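Local coordinates for cell surface protein (Putative S-layer protein) (Clostridioides difficile R20291, PDB 5NJL), which probably serves as a cell-wall protein of the surface layer, has an extended three-domain fold, and shows cell adhesion in vitro, at residues V75-K80 against V204-I209; E16-V21 against T55-L60; E162-T167 against V191-A196. All blocks are in the same frame, centred on the assembly; numbering follows the deposited sequence.

Contact 1 of 3, residues V75-K80 against V204-I209; sequences VTITDK and VQLAEI
Val75 and Ile209 face each other as a hydrogen-bonded antiparallel pair, each N-H meeting the other's carbonyl: Val75 N to Ile209 O and Ile209 N to Val75 O are both 2.8 Å and nearly straight. Two residues on, Ile77 N gives to Ala207 O at 3.1 Å, but Ile77 O accepts twice, from Leu206 N at 2.9 Å and from Ala207 N at 3.3 Å. This is a classic beta bulge: Leu206 and Ala207 together occupy the place opposite Ile77, and the register slips by one residue. Beyond it, Asp79 N to Val204 O and Val204 N to Asp79 O restore the regular pairing. Branched aliphatic residues suit the face turned to helix 14-25; there Ile77 CD1 meets Ile209 CD1 at 3.8 Å, and small Ala207 brings its CB opposite the CB of Ile77. Asp79 CB lies 3.9 Å from Leu206 CD1, while Asp79 OD1 is held by Gly81 N and His82 ND1. On their outer sides Thr76 and Thr78 bond to Lys43 and Glu41 of strand 40-45, Leu206 and Glu208 to Lys5 of strand 5-10. Seven backbone bonds thus join the two strands, and the bulge costs no donor, because one carbonyl serves two N-H groups.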
loop_
_atom_site.group_PDB
_atom_site.type_symbol
_atom_site.label_atom_id
_atom_site.label_comp_id
_atom_site.label_asym_id
_atom_site.label_seq_id
_atom_site.Cartn_x
_atom_site.Cartn_y
_atom_site.Cartn_z
ATOM N N VAL A 75 3.485 -3.765 15.049
ATOM C CA VAL A 75 2.954 -2.453 14.644
ATOM C C VAL A 75 2.690 -2.504 13.132
ATOM O O VAL A 75 3.610 -2.826 12.370
ATOM C CB VAL A 75 3.956 -1.317 14.946
ATOM C CG1 VAL A 75 3.417 0.035 14.504
ATOM C CG2 VAL A 75 4.328 -1.294 16.430
ATOM N N THR A 76 1.458 -2.199 12.703
ATOM C CA THR A 76 1.173 -2.035 11.259
ATOM C C THR A 76 0.884 -0.585 10.905
ATOM O O THR A 76 0.277 0.139 11.688
ATOM C CB THR A 76 0.043 -2.953 10.775
ATOM O OG1 THR A 76 -1.215 -2.547 11.315
ATOM C CG2 THR A 76 0.327 -4.400 11.189
ATOM N N ILE A 77 1.421 -0.156 9.775
ATOM C CA ILE A 77 1.287 1.207 9.270
ATOM C C ILE A 77 0.523 1.091 7.946
ATOM O O ILE A 77 1.003 0.438 6.998
ATOM C CB ILE A 77 2.661 1.832 9.046
ATOM C CG1 ILE A 77 3.481 1.815 10.359
ATOM C CG2 ILE A 77 2.557 3.239 8.448
ATOM C CD1 ILE A 77 4.849 2.445 10.216
ATOM N N THR A 78 -0.662 1.691 7.913
ATOM C CA THR A 78 -1.517 1.748 6.733
ATOM C C THR A 78 -1.714 3.219 6.300
ATOM O O THR A 78 -2.063 4.063 7.113
ATOM C CB THR A 78 -2.859 1.074 7.025
ATOM O OG1 THR A 78 -2.636 -0.274 7.459
ATOM C CG2 THR A 78 -3.751 1.041 5.784
ATOM N N ASP A 79 -1.427 3.509 5.034
ATOM C CA ASP A 79 -1.836 4.747 4.360
ATOM C C ASP A 79 -3.319 4.618 4.050
ATOM O O ASP A 79 -3.737 3.702 3.328
ATOM C CB ASP A 79 -0.947 4.918 3.111
ATOM C CG ASP A 79 -1.270 6.131 2.270
ATOM O OD1 ASP A 79 -2.178 6.937 2.583
ATOM O OD2 ASP A 79 -0.564 6.300 1.261
ATOM N N LYS A 80 -4.152 5.490 4.615
ATOM C CA LYS A 80 -5.583 5.436 4.357
ATOM C C LYS A 80 -5.976 5.940 2.940
ATOM O O LYS A 80 -7.156 5.932 2.602
ATOM C CB LYS A 80 -6.380 6.216 5.401
ATOM C CG LYS A 80 -6.299 5.656 6.821
ATOM C CD LYS A 80 -6.887 6.611 7.865
ATOM C CE LYS A 80 -8.401 6.607 7.964
ATOM N NZ LYS A 80 -8.917 5.236 8.159
ATOM N N VAL A 204 -3.342 1.595 1.466
ATOM C CA VAL A 204 -2.105 0.936 1.059
ATOM C C VAL A 204 -1.404 0.527 2.368
ATOM O O VAL A 204 -1.017 1.381 3.147
ATOM C CB VAL A 204 -1.162 1.866 0.260
ATOM C CG1 VAL A 204 0.069 1.095 -0.205
ATOM C CG2 VAL A 204 -1.876 2.538 -0.925
ATOM N N GLN A 205 -1.289 -0.769 2.621
ATOM C CA GLN A 205 -0.484 -1.259 3.742
ATOM C C GLN A 205 0.982 -1.042 3.452
ATOM O O GLN A 205 1.498 -1.496 2.448
ATOM C CB GLN A 205 -0.781 -2.718 4.002
ATOM C CG GLN A 205 -2.157 -2.922 4.624
ATOM C CD GLN A 205 -2.955 -4.001 3.923
ATOM O OE1 GLN A 205 -2.868 -5.184 4.272
ATOM N NE2 GLN A 205 -3.734 -3.599 2.913
ATOM N N LEU A 206 1.642 -0.281 4.308
ATOM C CA LEU A 206 3.018 0.096 4.078
ATOM C C LEU A 206 4.017 -0.768 4.836
ATOM O O LEU A 206 5.117 -1.004 4.341
ATOM C CB LEU A 206 3.226 1.550 4.466
ATOM C CG LEU A 206 2.481 2.564 3.585
ATOM C CD1 LEU A 206 2.674 3.950 4.179
ATOM C CD2 LEU A 206 2.991 2.502 2.146
ATOM N N ALA A 207 3.670 -1.187 6.051
ATOM C CA ALA A 207 4.644 -1.891 6.888
ATOM C C ALA A 207 4.012 -2.728 7.959
ATOM O O ALA A 207 2.901 -2.470 8.397
ATOM C CB ALA A 207 5.631 -0.914 7.499
ATOM N N GLU A 208 4.748 -3.761 8.360
ATOM C CA GLU A 208 4.438 -4.570 9.531
ATOM C C GLU A 208 5.787 -4.687 10.247
ATOM O O GLU A 208 6.740 -5.238 9.685
ATOM C CB GLU A 208 3.914 -5.923 9.064
ATOM C CG GLU A 208 3.644 -6.976 10.122
ATOM C CD GLU A 208 3.590 -8.382 9.506
ATOM O OE1 GLU A 208 2.714 -8.622 8.631
ATOM O OE2 GLU A 208 4.440 -9.238 9.884
ATOM N N ILE A 209 5.900 -4.094 11.433
ATOM C CA ILE A 209 7.161 -4.077 12.176
ATOM C C ILE A 209 6.957 -4.900 13.435
ATOM O O ILE A 209 6.046 -4.622 14.205
ATOM C CB ILE A 209 7.616 -2.658 12.540
ATOM C CG1 ILE A 209 7.730 -1.786 11.288
ATOM C CG2 ILE A 209 8.945 -2.678 13.291
ATOM C CD1 ILE A 209 6.582 -0.816 11.155
#

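Contact 2 of 3, residues E16-V21 against T55-L60; sequences ELVSKV and TNIDEL. With SO4 (sulfate ion), chain Q; SO4 (sulfate ion), chain B.
Two helices lying on one face of a beta sheet meet here, helix 14-25 through Val18 and Val21 and the first turn of helix 57-65 through Ile57 and Leu60. The side-chain contacts are apolar. Ile57 has its CG1 branch anti to the backbone N (chi1 -172°), which carries CG1 toward the other helix, and chi2 of 62° sets the reach of CD1; there it lies 3.7 Å from Val21 CG1 and 3.8 Å from the carbonyl oxygen Val18 O. The Val21 and Ile57 side chains run at a slant to one another, so the isoleucine end meets one valine branch rather than lying along it. Leu60, one turn later, sets CD2 between the valines, 4.3 Å from Val21 CG1 and 4.4 Å from Val18 CG2. Beta-branched valines suit this spacing, since they present methyls close to the helix backbone, while the longer isoleucine and leucine reach over from the partner.

The start of the second helix is fixed by its own polar groups. Asn56 is the N-cap: its OD1 takes the N-H of Asp58 at 2.9 Å, in the carbonyl plane on a lone pair. Glu59 answers by receiving Asn56 N on OE2, completing a capping box, and the same oxygen accepts Thr55 N at 2.8 Å, both donors arriving from one face of the carboxylate. Thr55 OG1 also binds a sulfate, probably from the crystallisation liquor, at 2.8 Å from its O1.

Both helices pack on the five-stranded sheet. Val21 rests on Ile77 and Leu60 on Val75, both of strand 72-79, while Leu17 covers Ile209 and Ile211 of strand 204-212 and Leu60 also touches Ile54 of strand 52-54. Arg22 and Met25, farther along helix 14-25, extend the cover over Ile57.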
loop_
_atom_site.group_PDB
_atom_site.type_symbol
_atom_site.label_atom_id
_atom_site.label_comp_id
_atom_site.label_asym_id
_atom_site.label_seq_id
_atom_site.Cartn_x
_atom_site.Cartn_y
_atom_site.Cartn_z
ATOM N N GLU A 16 13.751 4.753 17.200
ATOM C CA GLU A 16 13.657 5.257 15.824
ATOM C C GLU A 16 12.261 5.040 15.228
ATOM O O GLU A 16 11.772 5.903 14.506
ATOM C CB GLU A 16 14.722 4.628 14.903
ATOM C CG GLU A 16 16.156 5.099 15.178
ATOM C CD GLU A 16 17.040 5.110 13.922
ATOM O OE1 GLU A 16 17.875 6.038 13.793
ATOM O OE2 GLU A 16 16.902 4.205 13.058
ATOM N N LEU A 17 11.631 3.905 15.514
ATOM C CA LEU A 17 10.259 3.668 15.067
ATOM C C LEU A 17 9.274 4.680 15.702
ATOM O O LEU A 17 8.390 5.223 15.020
ATOM C CB LEU A 17 9.808 2.255 15.392
ATOM C CG LEU A 17 8.377 1.915 14.996
ATOM C CD1 LEU A 17 8.220 1.956 13.483
ATOM C CD2 LEU A 17 7.930 0.571 15.523
ATOM N N VAL A 18 9.413 4.914 17.005
ATOM C CA VAL A 18 8.576 5.914 17.690
ATOM C C VAL A 18 8.689 7.270 17.035
ATOM O O VAL A 18 7.671 7.915 16.788
ATOM C CB VAL A 18 8.888 5.993 19.196
ATOM C CG1 VAL A 18 8.306 7.250 19.836
ATOM C CG2 VAL A 18 8.363 4.740 19.859
ATOM N N SER A 19 9.912 7.692 16.736
ATOM C CA SER A 19 10.131 8.961 16.076
ATOM C C SER A 19 9.459 9.043 14.713
ATOM O O SER A 19 8.805 10.051 14.403
ATOM C CB SER A 19 11.621 9.254 15.963
ATOM O OG SER A 19 12.166 9.266 17.264
ATOM N N LYS A 20 9.599 7.990 13.919
ATOM C CA LYS A 20 8.970 7.955 12.588
ATOM C C LYS A 20 7.448 7.897 12.662
ATOM O O LYS A 20 6.775 8.631 11.946
ATOM C CB LYS A 20 9.504 6.785 11.759
ATOM C CG LYS A 20 10.962 6.974 11.346
ATOM C CD LYS A 20 11.428 5.878 10.380
ATOM C CE LYS A 20 12.746 6.231 9.692
ATOM N NZ LYS A 20 13.912 5.853 10.541
ATOM N N VAL A 21 6.907 7.046 13.526
ATOM C CA VAL A 21 5.454 6.911 13.660
ATOM C C VAL A 21 4.823 8.193 14.241
ATOM O O VAL A 21 3.707 8.576 13.856
ATOM C CB VAL A 21 5.078 5.682 14.470
ATOM C CG1 VAL A 21 3.577 5.591 14.699
ATOM C CG2 VAL A 21 5.549 4.440 13.752
ATOM N N THR A 55 -4.831 5.982 18.505
ATOM C CA THR A 55 -5.073 7.348 18.041
ATOM C C THR A 55 -4.058 8.373 18.486
ATOM O O THR A 55 -4.098 9.517 17.998
ATOM C CB THR A 55 -6.459 7.830 18.484
ATOM O OG1 THR A 55 -6.575 7.715 19.920
ATOM C CG2 THR A 55 -7.530 6.984 17.794
ATOM N N ASN A 56 -3.144 7.971 19.388
ATOM C CA ASN A 56 -2.057 8.833 19.867
ATOM C C ASN A 56 -0.781 7.989 19.946
ATOM O O ASN A 56 -0.821 6.829 20.347
ATOM C CB ASN A 56 -2.345 9.407 21.275
ATOM C CG ASN A 56 -1.397 10.555 21.661
ATOM O OD1 ASN A 56 -0.221 10.358 22.054
ATOM N ND2 ASN A 56 -1.925 11.784 21.573
ATOM N N ILE A 57 0.334 8.591 19.574
ATOM C CA ILE A 57 1.658 7.960 19.662
ATOM C C ILE A 57 2.002 7.429 21.070
ATOM O O ILE A 57 2.695 6.416 21.194
ATOM C CB ILE A 57 2.758 8.917 19.125
ATOM C CG1 ILE A 57 4.113 8.218 19.009
ATOM C CG2 ILE A 57 2.865 10.201 19.940
ATOM C CD1 ILE A 57 4.143 7.047 18.045
ATOM N N ASP A 58 1.500 8.085 22.118
ATOM C CA ASP A 58 1.734 7.610 23.482
ATOM C C ASP A 58 1.190 6.212 23.722
ATOM O O ASP A 58 1.759 5.464 24.516
ATOM C CB ASP A 58 1.207 8.561 24.572
ATOM C CG ASP A 58 1.541 8.036 25.969
ATOM O OD1 ASP A 58 2.751 7.949 26.275
ATOM O OD2 ASP A 58 0.624 7.621 26.708
ATOM N N GLU A 59 0.144 5.811 23.005
ATOM C CA GLU A 59 -0.339 4.447 23.145
ATOM C C GLU A 59 0.733 3.427 22.749
ATOM O O GLU A 59 0.865 2.383 23.404
ATOM C CB GLU A 59 -1.608 4.206 22.338
ATOM C CG GLU A 59 -2.805 4.989 22.842
ATOM C CD GLU A 59 -4.022 4.721 21.985
ATOM O OE1 GLU A 59 -4.526 3.580 22.004
ATOM O OE2 GLU A 59 -4.439 5.647 21.283
ATOM N N LEU A 60 1.479 3.737 21.689
ATOM C CA LEU A 60 2.587 2.880 21.249
ATOM C C LEU A 60 3.748 2.955 22.231
ATOM O O LEU A 60 4.307 1.931 22.601
ATOM C CB LEU A 60 3.052 3.249 19.839
ATOM C CG LEU A 60 4.329 2.569 19.347
ATOM C CD1 LEU A 60 4.109 1.078 19.260
ATOM C CD2 LEU A 60 4.718 3.148 18.003
HETATM S S SO4 Q . -7.204 10.781 21.096
HETATM O O1 SO4 Q . -7.920 9.566 21.536
HETATM O O2 SO4 Q . -7.647 11.932 21.911
HETATM O O3 SO4 Q . -5.747 10.591 21.263
HETATM O O4 SO4 Q . -7.525 11.049 19.676
HETATM S S SO4 B . 12.529 12.846 17.642
HETATM O O1 SO4 B . 12.051 11.539 18.107
HETATM O O2 SO4 B . 12.638 13.727 18.835
HETATM O O3 SO4 B . 13.860 12.684 17.001
HETATM O O4 SO4 B . 11.588 13.426 16.649
#

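Contact 3 of 3, residues E162-T167 against V191-A196; sequences EKIDLT and VKLGVA
Leu193 sets its two methyls against Leu166 CD2 and its CB beside Ile164, crossing both side chains at a slant. Leu193 CD1 and CD2 each come 3.6 Å from Leu166 CD2, and Leu193 CB lies 4.0 Å from Ile164 CG2. Ile164 has CG1 between N and the carbonyl carbon (chi1 48°), which brings that branch over Leu193 CD1 while CG2 lies by Leu193 CB. On the other flank Val195 turns CG1 to the extended chain of Glu162, 3.9 Å from OE1, and Val195 CB and CG1 lie near Lys163 O.

Between these side chains the backbones are bridged once, at Ile164 and Val195: Ala196 N gives to Lys163 O and Asp165 N to Gly194 O, each at 2.9 Å. Gly194 N gives to a water held by Asp165 O. The Asp165 carboxylate turns forward to Thr167, where OD1 accepts Thr167 N and Thr167 OG1 from one face of its plane, while another water sits 2.8 Å from Asp165 OD2, near Val195 O. That N-H bond makes an Asx turn, and the whole is a single bridge between irregular loops, whose apolar side packs on Ile141 of strand 138-145 and Ile111 of helix 101-115.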
loop_
_atom_site.group_PDB
_atom_site.type_symbol
_atom_site.label_atom_id
_atom_site.label_comp_id
_atom_site.label_asym_id
_atom_site.label_seq_id
_atom_site.Cartn_x
_atom_site.Cartn_y
_atom_site.Cartn_z
ATOM N N GLU A 162 -6.531 10.949 -15.401
ATOM C CA GLU A 162 -7.808 10.772 -14.709
ATOM C C GLU A 162 -8.908 10.408 -15.699
ATOM O O GLU A 162 -8.923 10.915 -16.843
ATOM C CB GLU A 162 -8.184 12.041 -13.925
ATOM C CG GLU A 162 -7.175 12.337 -12.802
ATOM C CD GLU A 162 -7.419 13.649 -12.047
ATOM O OE1 GLU A 162 -8.231 14.489 -12.487
ATOM O OE2 GLU A 162 -6.768 13.839 -10.994
ATOM N N LYS A 163 -9.804 9.516 -15.264
ATOM C CA LYS A 163 -10.918 9.058 -16.086
ATOM C C LYS A 163 -11.806 10.215 -16.464
ATOM O O LYS A 163 -12.105 11.063 -15.638
ATOM C CB LYS A 163 -11.728 7.975 -15.396
ATOM C CG LYS A 163 -10.930 6.673 -15.316
ATOM C CD LYS A 163 -11.726 5.544 -14.676
ATOM C CE LYS A 163 -10.903 4.268 -14.715
ATOM N NZ LYS A 163 -11.735 3.133 -14.229
ATOM N N ILE A 164 -12.194 10.248 -17.730
ATOM C CA ILE A 164 -12.944 11.374 -18.251
ATOM C C ILE A 164 -14.434 11.009 -18.325
ATOM O O ILE A 164 -14.804 9.829 -18.248
ATOM C CB ILE A 164 -12.331 11.976 -19.556
ATOM C CG1 ILE A 164 -11.982 10.950 -20.617
ATOM C CG2 ILE A 164 -11.047 12.720 -19.262
ATOM C CD1 ILE A 164 -13.142 10.120 -21.033
ATOM N N ASP A 165 -15.288 12.021 -18.455
ATOM C CA ASP A 165 -16.736 11.823 -18.496
ATOM C C ASP A 165 -17.303 12.863 -19.450
ATOM O O ASP A 165 -17.269 14.050 -19.153
ATOM C CB ASP A 165 -17.276 12.010 -17.074
ATOM C CG ASP A 165 -18.786 11.817 -16.949
ATOM O OD1 ASP A 165 -19.530 11.558 -17.944
ATOM O OD2 ASP A 165 -19.235 11.952 -15.785
ATOM N N LEU A 166 -17.812 12.401 -20.591
ATOM C CA LEU A 166 -18.342 13.300 -21.620
ATOM C C LEU A 166 -19.721 13.878 -21.268
ATOM O O LEU A 166 -20.198 14.783 -21.958
ATOM C CB LEU A 166 -18.384 12.594 -22.973
ATOM C CG LEU A 166 -17.042 12.085 -23.491
ATOM C CD1 LEU A 166 -17.205 11.377 -24.824
ATOM C CD2 LEU A 166 -16.048 13.221 -23.608
ATOM N N THR A 167 -20.365 13.372 -20.195
ATOM C CA THR A 167 -21.562 14.006 -19.652
ATOM C C THR A 167 -21.247 15.197 -18.743
ATOM O O THR A 167 -22.130 16.010 -18.491
ATOM C CB THR A 167 -22.481 13.020 -18.880
ATOM O OG1 THR A 167 -21.861 12.639 -17.652
ATOM C CG2 THR A 167 -22.755 11.799 -19.699
ATOM N N VAL A 191 -10.678 22.576 -24.064
ATOM C CA VAL A 191 -9.260 22.398 -23.824
ATOM C C VAL A 191 -9.041 21.070 -23.119
ATOM O O VAL A 191 -8.087 20.363 -23.429
ATOM C CB VAL A 191 -8.677 23.569 -23.007
ATOM C CG1 VAL A 191 -7.261 23.255 -22.509
ATOM C CG2 VAL A 191 -8.665 24.831 -23.863
ATOM N N LYS A 192 -9.903 20.728 -22.181
ATOM C CA LYS A 192 -9.852 19.409 -21.583
ATOM C C LYS A 192 -11.222 18.954 -21.186
ATOM O O LYS A 192 -12.123 19.768 -20.948
ATOM C CB LYS A 192 -8.858 19.369 -20.410
ATOM C CG LYS A 192 -9.079 20.368 -19.313
ATOM C CD LYS A 192 -7.882 20.417 -18.345
ATOM C CE LYS A 192 -8.123 21.492 -17.302
ATOM N NZ LYS A 192 -7.096 21.606 -16.244
ATOM N N LEU A 193 -11.405 17.646 -21.195
ATOM C CA LEU A 193 -12.673 17.059 -20.854
ATOM C C LEU A 193 -12.865 17.046 -19.344
ATOM O O LEU A 193 -11.893 17.018 -18.571
ATOM C CB LEU A 193 -12.794 15.660 -21.414
ATOM C CG LEU A 193 -12.671 15.518 -22.925
ATOM C CD1 LEU A 193 -12.547 14.053 -23.276
ATOM C CD2 LEU A 193 -13.903 16.128 -23.582
ATOM N N GLY A 194 -14.126 17.083 -18.932
ATOM C CA GLY A 194 -14.458 16.927 -17.517
ATOM C C GLY A 194 -14.119 15.520 -17.055
ATOM O O GLY A 194 -14.054 14.574 -17.857
ATOM N N VAL A 195 -13.910 15.383 -15.760
ATOM C CA VAL A 195 -13.527 14.092 -15.199
ATOM C C VAL A 195 -14.681 13.376 -14.492
ATOM O O VAL A 195 -15.703 13.963 -14.138
ATOM C CB VAL A 195 -12.303 14.236 -14.277
ATOM C CG1 VAL A 195 -11.120 14.706 -15.084
ATOM C CG2 VAL A 195 -12.578 15.172 -13.104
ATOM N N ALA A 196 -14.494 12.084 -14.266
ATOM C CA ALA A 196 -15.448 11.284 -13.545
ATOM C C ALA A 196 -15.409 11.704 -12.063
ATOM O O ALA A 196 -14.521 12.455 -11.630
ATOM C CB ALA A 196 -15.145 9.800 -13.717
HETATM O O HOH W 1 -16.508 16.367 -20.356
HETATM O O HOH W 2 -18.324 13.487 -13.674
#

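Overall arrangement
From the N terminus, helix 14-25 comes first, and contact 2 closes the earliest loop when residues 55-60 begin helix 57-65 against it. The chain then enters strand 72-79, where contact 1 opens; it closes only after 123 residues, when strand 204-212 returns. Contacts 2 and 1 are therefore in series, yet they touch: the helices of contact 2 cover the sheet face bearing Val75, Ile77 and Ile209. Contact 3 lies wholly within the long excursion between the strands of contact 1, joining two ends of the irregular stretch between strands 152-158 and 199-200, packed on strand 138-145 and helices 101-115 and 122-125. Its centre stands about 33 Å from that of contact 1 and 42 Å from that of contact 2.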